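Local coordinates for protein 4'-phospho-dehydrooxetanocin synthase (Bacillus megaterium, PDB 5UL3) that catalyses the oxidative ring contraction of dAMP to an oxetane aldehyde in oxetanocin A biosynthesis, using cobalamin, a [4Fe-4S] cluster and S-adenosylmethionine, at residues Lys69-Arg80 with Glu94-Phe105. Numbering follows the deposited sequence. Where two conformers were deposited one is given.
With EDO (1,2-ethanediol), chain Z; EDO (1,2-ethanediol), chain O.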
loop_
_atom_site.group_PDB
_atom_site.type_symbol
_atom_site.label_atom_id
_atom_site.label_comp_id
_atom_site.label_asym_id
_atom_site.label_seq_id
_atom_site.Cartn_x
_atom_site.Cartn_y
_atom_site.Cartn_z
ATOM N N LYS A 69 -44.125 -12.900 -9.994
ATOM C CA LYS A 69 -43.347 -13.982 -10.594
ATOM C C LYS A 69 -41.909 -13.499 -10.764
ATOM O O LYS A 69 -41.636 -12.679 -11.645
ATOM C CB LYS A 69 -43.946 -14.404 -11.937
ATOM C CG LYS A 69 -43.514 -15.774 -12.418
ATOM C CD LYS A 69 -44.379 -16.238 -13.584
ATOM C CE LYS A 69 -44.001 -17.641 -14.035
ATOM N NZ LYS A 69 -44.794 -18.068 -15.224
ATOM N N ILE A 70 -41.002 -14.013 -9.931
ATOM C CA ILE A 70 -39.591 -13.617 -9.921
ATOM C C ILE A 70 -38.736 -14.870 -10.090
ATOM O O ILE A 70 -38.781 -15.773 -9.245
ATOM C CB ILE A 70 -39.218 -12.885 -8.617
ATOM C CG1 ILE A 70 -40.021 -11.591 -8.469
ATOM C CG2 ILE A 70 -37.698 -12.622 -8.531
ATOM C CD1 ILE A 70 -39.871 -10.949 -7.108
ATOM N N HIS A 71 -37.954 -14.925 -11.172
ATOM C CA HIS A 71 -37.022 -16.025 -11.403
ATOM C C HIS A 71 -35.655 -15.657 -10.853
ATOM O O HIS A 71 -35.221 -14.516 -10.991
ATOM C CB HIS A 71 -36.872 -16.322 -12.893
ATOM C CG HIS A 71 -38.165 -16.599 -13.592
ATOM N ND1 HIS A 71 -38.662 -17.873 -13.760
ATOM C CD2 HIS A 71 -39.051 -15.764 -14.180
ATOM C CE1 HIS A 71 -39.809 -17.809 -14.412
ATOM N NE2 HIS A 71 -40.067 -16.542 -14.679
ATOM N N VAL A 72 -34.968 -16.634 -10.274
ATOM C CA VAL A 72 -33.642 -16.413 -9.706
ATOM C C VAL A 72 -32.704 -17.485 -10.244
ATOM O O VAL A 72 -32.965 -18.683 -10.075
ATOM C CB VAL A 72 -33.662 -16.431 -8.167
ATOM C CG1 VAL A 72 -32.307 -15.953 -7.610
ATOM C CG2 VAL A 72 -34.800 -15.562 -7.631
ATOM N N PHE A 73 -31.597 -17.050 -10.857
ATOM C CA PHE A 73 -30.572 -17.925 -11.424
ATOM C C PHE A 73 -29.261 -17.734 -10.676
ATOM O O PHE A 73 -28.776 -16.602 -10.562
ATOM C CB PHE A 73 -30.331 -17.603 -12.902
ATOM C CG PHE A 73 -31.531 -17.836 -13.787
ATOM C CD1 PHE A 73 -32.451 -16.822 -14.015
ATOM C CD2 PHE A 73 -31.719 -19.061 -14.415
ATOM C CE1 PHE A 73 -33.559 -17.038 -14.842
ATOM C CE2 PHE A 73 -32.821 -19.282 -15.235
ATOM C CZ PHE A 73 -33.734 -18.271 -15.447
ATOM N N SER A 74 -28.670 -18.831 -10.212
ATOM C CA SER A 74 -27.409 -18.791 -9.468
ATOM C C SER A 74 -26.498 -19.886 -10.001
ATOM O O SER A 74 -26.357 -20.950 -9.390
ATOM C CB SER A 74 -27.656 -18.936 -7.965
ATOM O OG SER A 74 -26.445 -18.870 -7.240
ATOM N N PRO A 75 -25.841 -19.645 -11.139
ATOM C CA PRO A 75 -25.114 -20.730 -11.815
ATOM C C PRO A 75 -23.883 -21.204 -11.079
ATOM O O PRO A 75 -23.430 -22.328 -11.333
ATOM C CB PRO A 75 -24.743 -20.121 -13.169
ATOM C CG PRO A 75 -24.830 -18.664 -12.995
ATOM C CD PRO A 75 -25.825 -18.389 -11.893
ATOM N N ASN A 76 -23.321 -20.395 -10.182
ATOM C CA ASN A 76 -22.057 -20.703 -9.522
ATOM C C ASN A 76 -22.208 -21.117 -8.071
ATOM O O ASN A 76 -21.212 -21.499 -7.450
ATOM C CB ASN A 76 -21.112 -19.491 -9.603
ATOM C CG ASN A 76 -20.830 -19.085 -11.027
ATOM O OD1 ASN A 76 -20.989 -19.891 -11.939
ATOM N ND2 ASN A 76 -20.412 -17.833 -11.231
ATOM N N ARG A 77 -23.411 -21.055 -7.506
ATOM C CA ARG A 77 -23.542 -21.382 -6.101
ATOM C C ARG A 77 -24.972 -21.804 -5.791
ATOM O O ARG A 77 -25.922 -21.274 -6.370
ATOM C CB ARG A 77 -23.137 -20.198 -5.206
ATOM C CG ARG A 77 -22.987 -20.597 -3.742
ATOM C CD ARG A 77 -22.316 -19.535 -2.888
ATOM N NE ARG A 77 -23.226 -18.444 -2.558
ATOM C CZ ARG A 77 -22.951 -17.496 -1.662
ATOM N NH1 ARG A 77 -23.827 -16.535 -1.413
ATOM N NH2 ARG A 77 -21.792 -17.505 -1.021
ATOM N N ASP A 78 -25.092 -22.773 -4.889
ATOM C CA ASP A 78 -26.375 -23.190 -4.331
ATOM C C ASP A 78 -27.186 -21.971 -3.926
ATOM O O ASP A 78 -26.744 -21.164 -3.102
ATOM C CB ASP A 78 -26.130 -24.105 -3.123
ATOM C CG ASP A 78 -27.425 -24.708 -2.542
ATOM O OD1 ASP A 78 -28.523 -24.450 -3.071
ATOM O OD2 ASP A 78 -27.324 -25.438 -1.534
ATOM N N LEU A 79 -28.368 -21.838 -4.527
ATOM C CA LEU A 79 -29.249 -20.717 -4.223
ATOM C C LEU A 79 -29.608 -20.646 -2.739
ATOM O O LEU A 79 -29.925 -19.567 -2.225
ATOM C CB LEU A 79 -30.510 -20.838 -5.071
ATOM C CG LEU A 79 -31.414 -19.646 -5.276
ATOM C CD1 LEU A 79 -30.587 -18.497 -5.794
ATOM C CD2 LEU A 79 -32.478 -20.051 -6.299
ATOM N N ARG A 80 -29.567 -21.772 -2.029
ATOM C CA ARG A 80 -29.913 -21.737 -0.612
ATOM C C ARG A 80 -28.956 -20.868 0.200
ATOM O O ARG A 80 -29.300 -20.463 1.313
ATOM C CB ARG A 80 -29.964 -23.165 -0.058
ATOM C CG ARG A 80 -30.984 -24.038 -0.817
ATOM C CD ARG A 80 -31.034 -25.470 -0.279
ATOM N NE ARG A 80 -29.708 -26.086 -0.280
ATOM C CZ ARG A 80 -29.405 -27.218 0.347
ATOM N NH1 ARG A 80 -30.338 -27.875 1.033
ATOM N NH2 ARG A 80 -28.167 -27.695 0.293
ATOM N N GLU A 94 -35.517 -25.936 1.374
ATOM C CA GLU A 94 -35.447 -27.236 2.037
ATOM C C GLU A 94 -34.007 -27.521 2.453
ATOM O O GLU A 94 -33.102 -27.520 1.609
ATOM C CB GLU A 94 -35.963 -28.339 1.120
ATOM C CG GLU A 94 -37.406 -28.199 0.708
ATOM C CD GLU A 94 -37.753 -29.122 -0.440
ATOM O OE1 GLU A 94 -36.876 -29.338 -1.306
ATOM O OE2 GLU A 94 -38.893 -29.640 -0.474
ATOM N N ILE A 95 -33.801 -27.771 3.752
ATOM C CA ILE A 95 -32.458 -27.989 4.292
ATOM C C ILE A 95 -31.827 -29.249 3.713
ATOM O O ILE A 95 -30.597 -29.351 3.614
ATOM C CB ILE A 95 -32.510 -28.042 5.835
ATOM C CG1 ILE A 95 -32.986 -26.705 6.407
ATOM C CG2 ILE A 95 -31.150 -28.394 6.430
ATOM C CD1 ILE A 95 -32.738 -26.564 7.903
ATOM N N GLU A 96 -32.641 -30.219 3.312
ATOM C CA GLU A 96 -32.143 -31.480 2.769
ATOM C C GLU A 96 -32.618 -31.615 1.327
ATOM O O GLU A 96 -33.700 -32.136 1.054
ATOM C CB GLU A 96 -32.600 -32.667 3.619
ATOM C CG GLU A 96 -31.984 -33.989 3.189
ATOM C CD GLU A 96 -30.472 -34.001 3.335
ATOM O OE1 GLU A 96 -29.986 -34.025 4.489
ATOM O OE2 GLU A 96 -29.771 -33.976 2.297
ATOM N N SER A 97 -31.798 -31.149 0.396
ATOM C CA SER A 97 -32.042 -31.401 -1.015
ATOM C C SER A 97 -30.717 -31.239 -1.741
ATOM O O SER A 97 -29.740 -30.741 -1.182
ATOM C CB SER A 97 -33.107 -30.457 -1.583
ATOM O OG SER A 97 -32.640 -29.120 -1.608
ATOM N N LYS A 98 -30.688 -31.690 -2.991
ATOM C CA LYS A 98 -29.574 -31.329 -3.847
ATOM C C LYS A 98 -29.503 -29.809 -3.960
ATOM O O LYS A 98 -30.488 -29.096 -3.731
ATOM C CB LYS A 98 -29.727 -31.967 -5.228
ATOM C CG LYS A 98 -29.710 -33.487 -5.207
ATOM C CD LYS A 98 -29.979 -34.067 -6.588
ATOM C CE LYS A 98 -30.056 -35.586 -6.533
ATOM N NZ LYS A 98 -30.550 -36.177 -7.808
ATOM N N GLU A 99 -28.318 -29.304 -4.288
ATOM C CA GLU A 99 -28.185 -27.868 -4.465
ATOM C C GLU A 99 -29.127 -27.407 -5.567
ATOM O O GLU A 99 -29.439 -28.149 -6.502
ATOM C CB GLU A 99 -26.738 -27.488 -4.794
ATOM C CG GLU A 99 -25.740 -27.882 -3.724
ATOM C CD GLU A 99 -24.357 -27.304 -3.971
ATOM O OE1 GLU A 99 -24.099 -26.833 -5.104
ATOM O OE2 GLU A 99 -23.531 -27.324 -3.028
ATOM N N ILE A 100 -29.627 -26.189 -5.433
ATOM C CA ILE A 100 -30.568 -25.657 -6.401
ATOM C C ILE A 100 -29.976 -24.383 -6.986
ATOM O O ILE A 100 -29.383 -23.571 -6.269
ATOM C CB ILE A 100 -31.968 -25.434 -5.781
ATOM C CG1 ILE A 100 -32.068 -24.122 -5.024
ATOM C CG2 ILE A 100 -32.315 -26.563 -4.813
ATOM C CD1 ILE A 100 -33.470 -23.838 -4.543
ATOM N N TYR A 101 -30.079 -24.242 -8.303
ATOM C CA TYR A 101 -29.481 -23.113 -8.997
ATOM C C TYR A 101 -30.529 -22.239 -9.650
ATOM O O TYR A 101 -30.184 -21.198 -10.211
ATOM C CB TYR A 101 -28.461 -23.606 -10.039
ATOM C CG TYR A 101 -27.465 -24.555 -9.419
ATOM C CD1 TYR A 101 -26.541 -24.102 -8.488
ATOM C CD2 TYR A 101 -27.471 -25.914 -9.729
ATOM C CE1 TYR A 101 -25.650 -24.968 -7.890
ATOM C CE2 TYR A 101 -26.576 -26.786 -9.133
ATOM C CZ TYR A 101 -25.662 -26.307 -8.222
ATOM O OH TYR A 101 -24.765 -27.160 -7.617
ATOM N N TYR A 102 -31.800 -22.634 -9.585
ATOM C CA TYR A 102 -32.891 -21.855 -10.136
ATOM C C TYR A 102 -34.096 -21.975 -9.218
ATOM O O TYR A 102 -34.299 -23.000 -8.561
ATOM C CB TYR A 102 -33.279 -22.309 -11.555
ATOM C CG TYR A 102 -34.591 -21.727 -12.040
ATOM C CD1 TYR A 102 -34.647 -20.452 -12.565
ATOM C CD2 TYR A 102 -35.781 -22.453 -11.944
ATOM C CE1 TYR A 102 -35.842 -19.909 -13.002
ATOM C CE2 TYR A 102 -36.984 -21.919 -12.374
ATOM C CZ TYR A 102 -37.011 -20.651 -12.906
ATOM O OH TYR A 102 -38.201 -20.108 -13.336
ATOM N N LYS A 103 -34.895 -20.914 -9.176
ATOM C CA LYS A 103 -36.145 -20.959 -8.431
ATOM C C LYS A 103 -37.040 -19.841 -8.938
ATOM O O LYS A 103 -36.569 -18.728 -9.189
ATOM C CB LYS A 103 -35.908 -20.831 -6.921
ATOM C CG LYS A 103 -37.183 -20.702 -6.077
ATOM C CD LYS A 103 -37.565 -22.003 -5.413
ATOM C CE LYS A 103 -38.880 -21.867 -4.645
ATOM N NZ LYS A 103 -39.444 -23.207 -4.324
ATOM N N CYS A 104 -38.321 -20.147 -9.121
ATOM C CA CYS A 104 -39.313 -19.131 -9.432
ATOM C C CYS A 104 -40.152 -18.889 -8.180
ATOM O O CYS A 104 -40.713 -19.834 -7.613
ATOM C CB CYS A 104 -40.191 -19.561 -10.607
ATOM S SG CYS A 104 -41.260 -18.245 -11.161
ATOM N N PHE A 105 -40.212 -17.636 -7.740
ATOM C CA PHE A 105 -40.960 -17.251 -6.549
ATOM C C PHE A 105 -42.280 -16.627 -6.982
ATOM O O PHE A 105 -42.289 -15.637 -7.719
ATOM C CB PHE A 105 -40.158 -16.279 -5.684
ATOM C CG PHE A 105 -39.018 -16.931 -4.972
ATOM C CD1 PHE A 105 -39.254 -17.758 -3.887
ATOM C CD2 PHE A 105 -37.710 -16.745 -5.405
ATOM C CE1 PHE A 105 -38.216 -18.380 -3.229
ATOM C CE2 PHE A 105 -36.667 -17.378 -4.754
ATOM C CZ PHE A 105 -36.920 -18.186 -3.661
HETATM C C1 EDO Z . -36.061 -30.547 3.904
HETATM O O1 EDO Z . -35.124 -30.733 4.976
HETATM C C2 EDO Z . -36.049 -31.749 2.970
HETATM O O2 EDO Z . -36.749 -31.442 1.756
HETATM C C1 EDO O . -25.068 -24.874 -12.394
HETATM O O1 EDO O . -24.984 -23.744 -13.272
HETATM C C2 EDO O . -23.678 -25.501 -12.351
HETATM O O2 EDO O . -23.644 -26.582 -11.412
HETATM O O HOH W 1 -22.686 -24.176 -3.790
#
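Ile70 and Phe105 exchange two backbone hydrogen bonds, as do Val72 and Lys103, joining strands 69-73 and 102-105 as antiparallel neighbours at one margin of the four-stranded sheet in the N-terminal domain, far from the cofactors. Beyond the strands, Ser74 N bonds to Tyr101 O and Leu79 N to Ile100 O.

Aromatic rings gather on the face bearing His71, Phe73 and Tyr102, against helix 7-21. Tyr102 CD1 lies 3.4 Å from Phe73 CE2, over the rim of one Phe73 face, the planes inclined at 47°. A trans chi1 (168°) lays the Tyr102 ring alongside His71, its OH at the ND1 edge of the imidazole, though the modelled spacing is doubtfully short. Cys104 SG sits over one face of that imidazole, offset toward the rim, 3.9 Å from its centroid. On the other sheet face, Val72 CG2 meets the Phe105 ring edge, 3.9 Å from CD2.

Asp78 OD1 accepts hydrogen bonds from Arg80 N, closing an Asx turn, and from Ile100 N (3.1 Å), on opposite faces of the carboxylate plane. Arg80 forms a side-on salt bridge to Asp78, NE and NH2 both donating to OD2, NE on its syn lone pair. NH1 donates to Glu94 O at 2.8 Å, within the guanidinium plane.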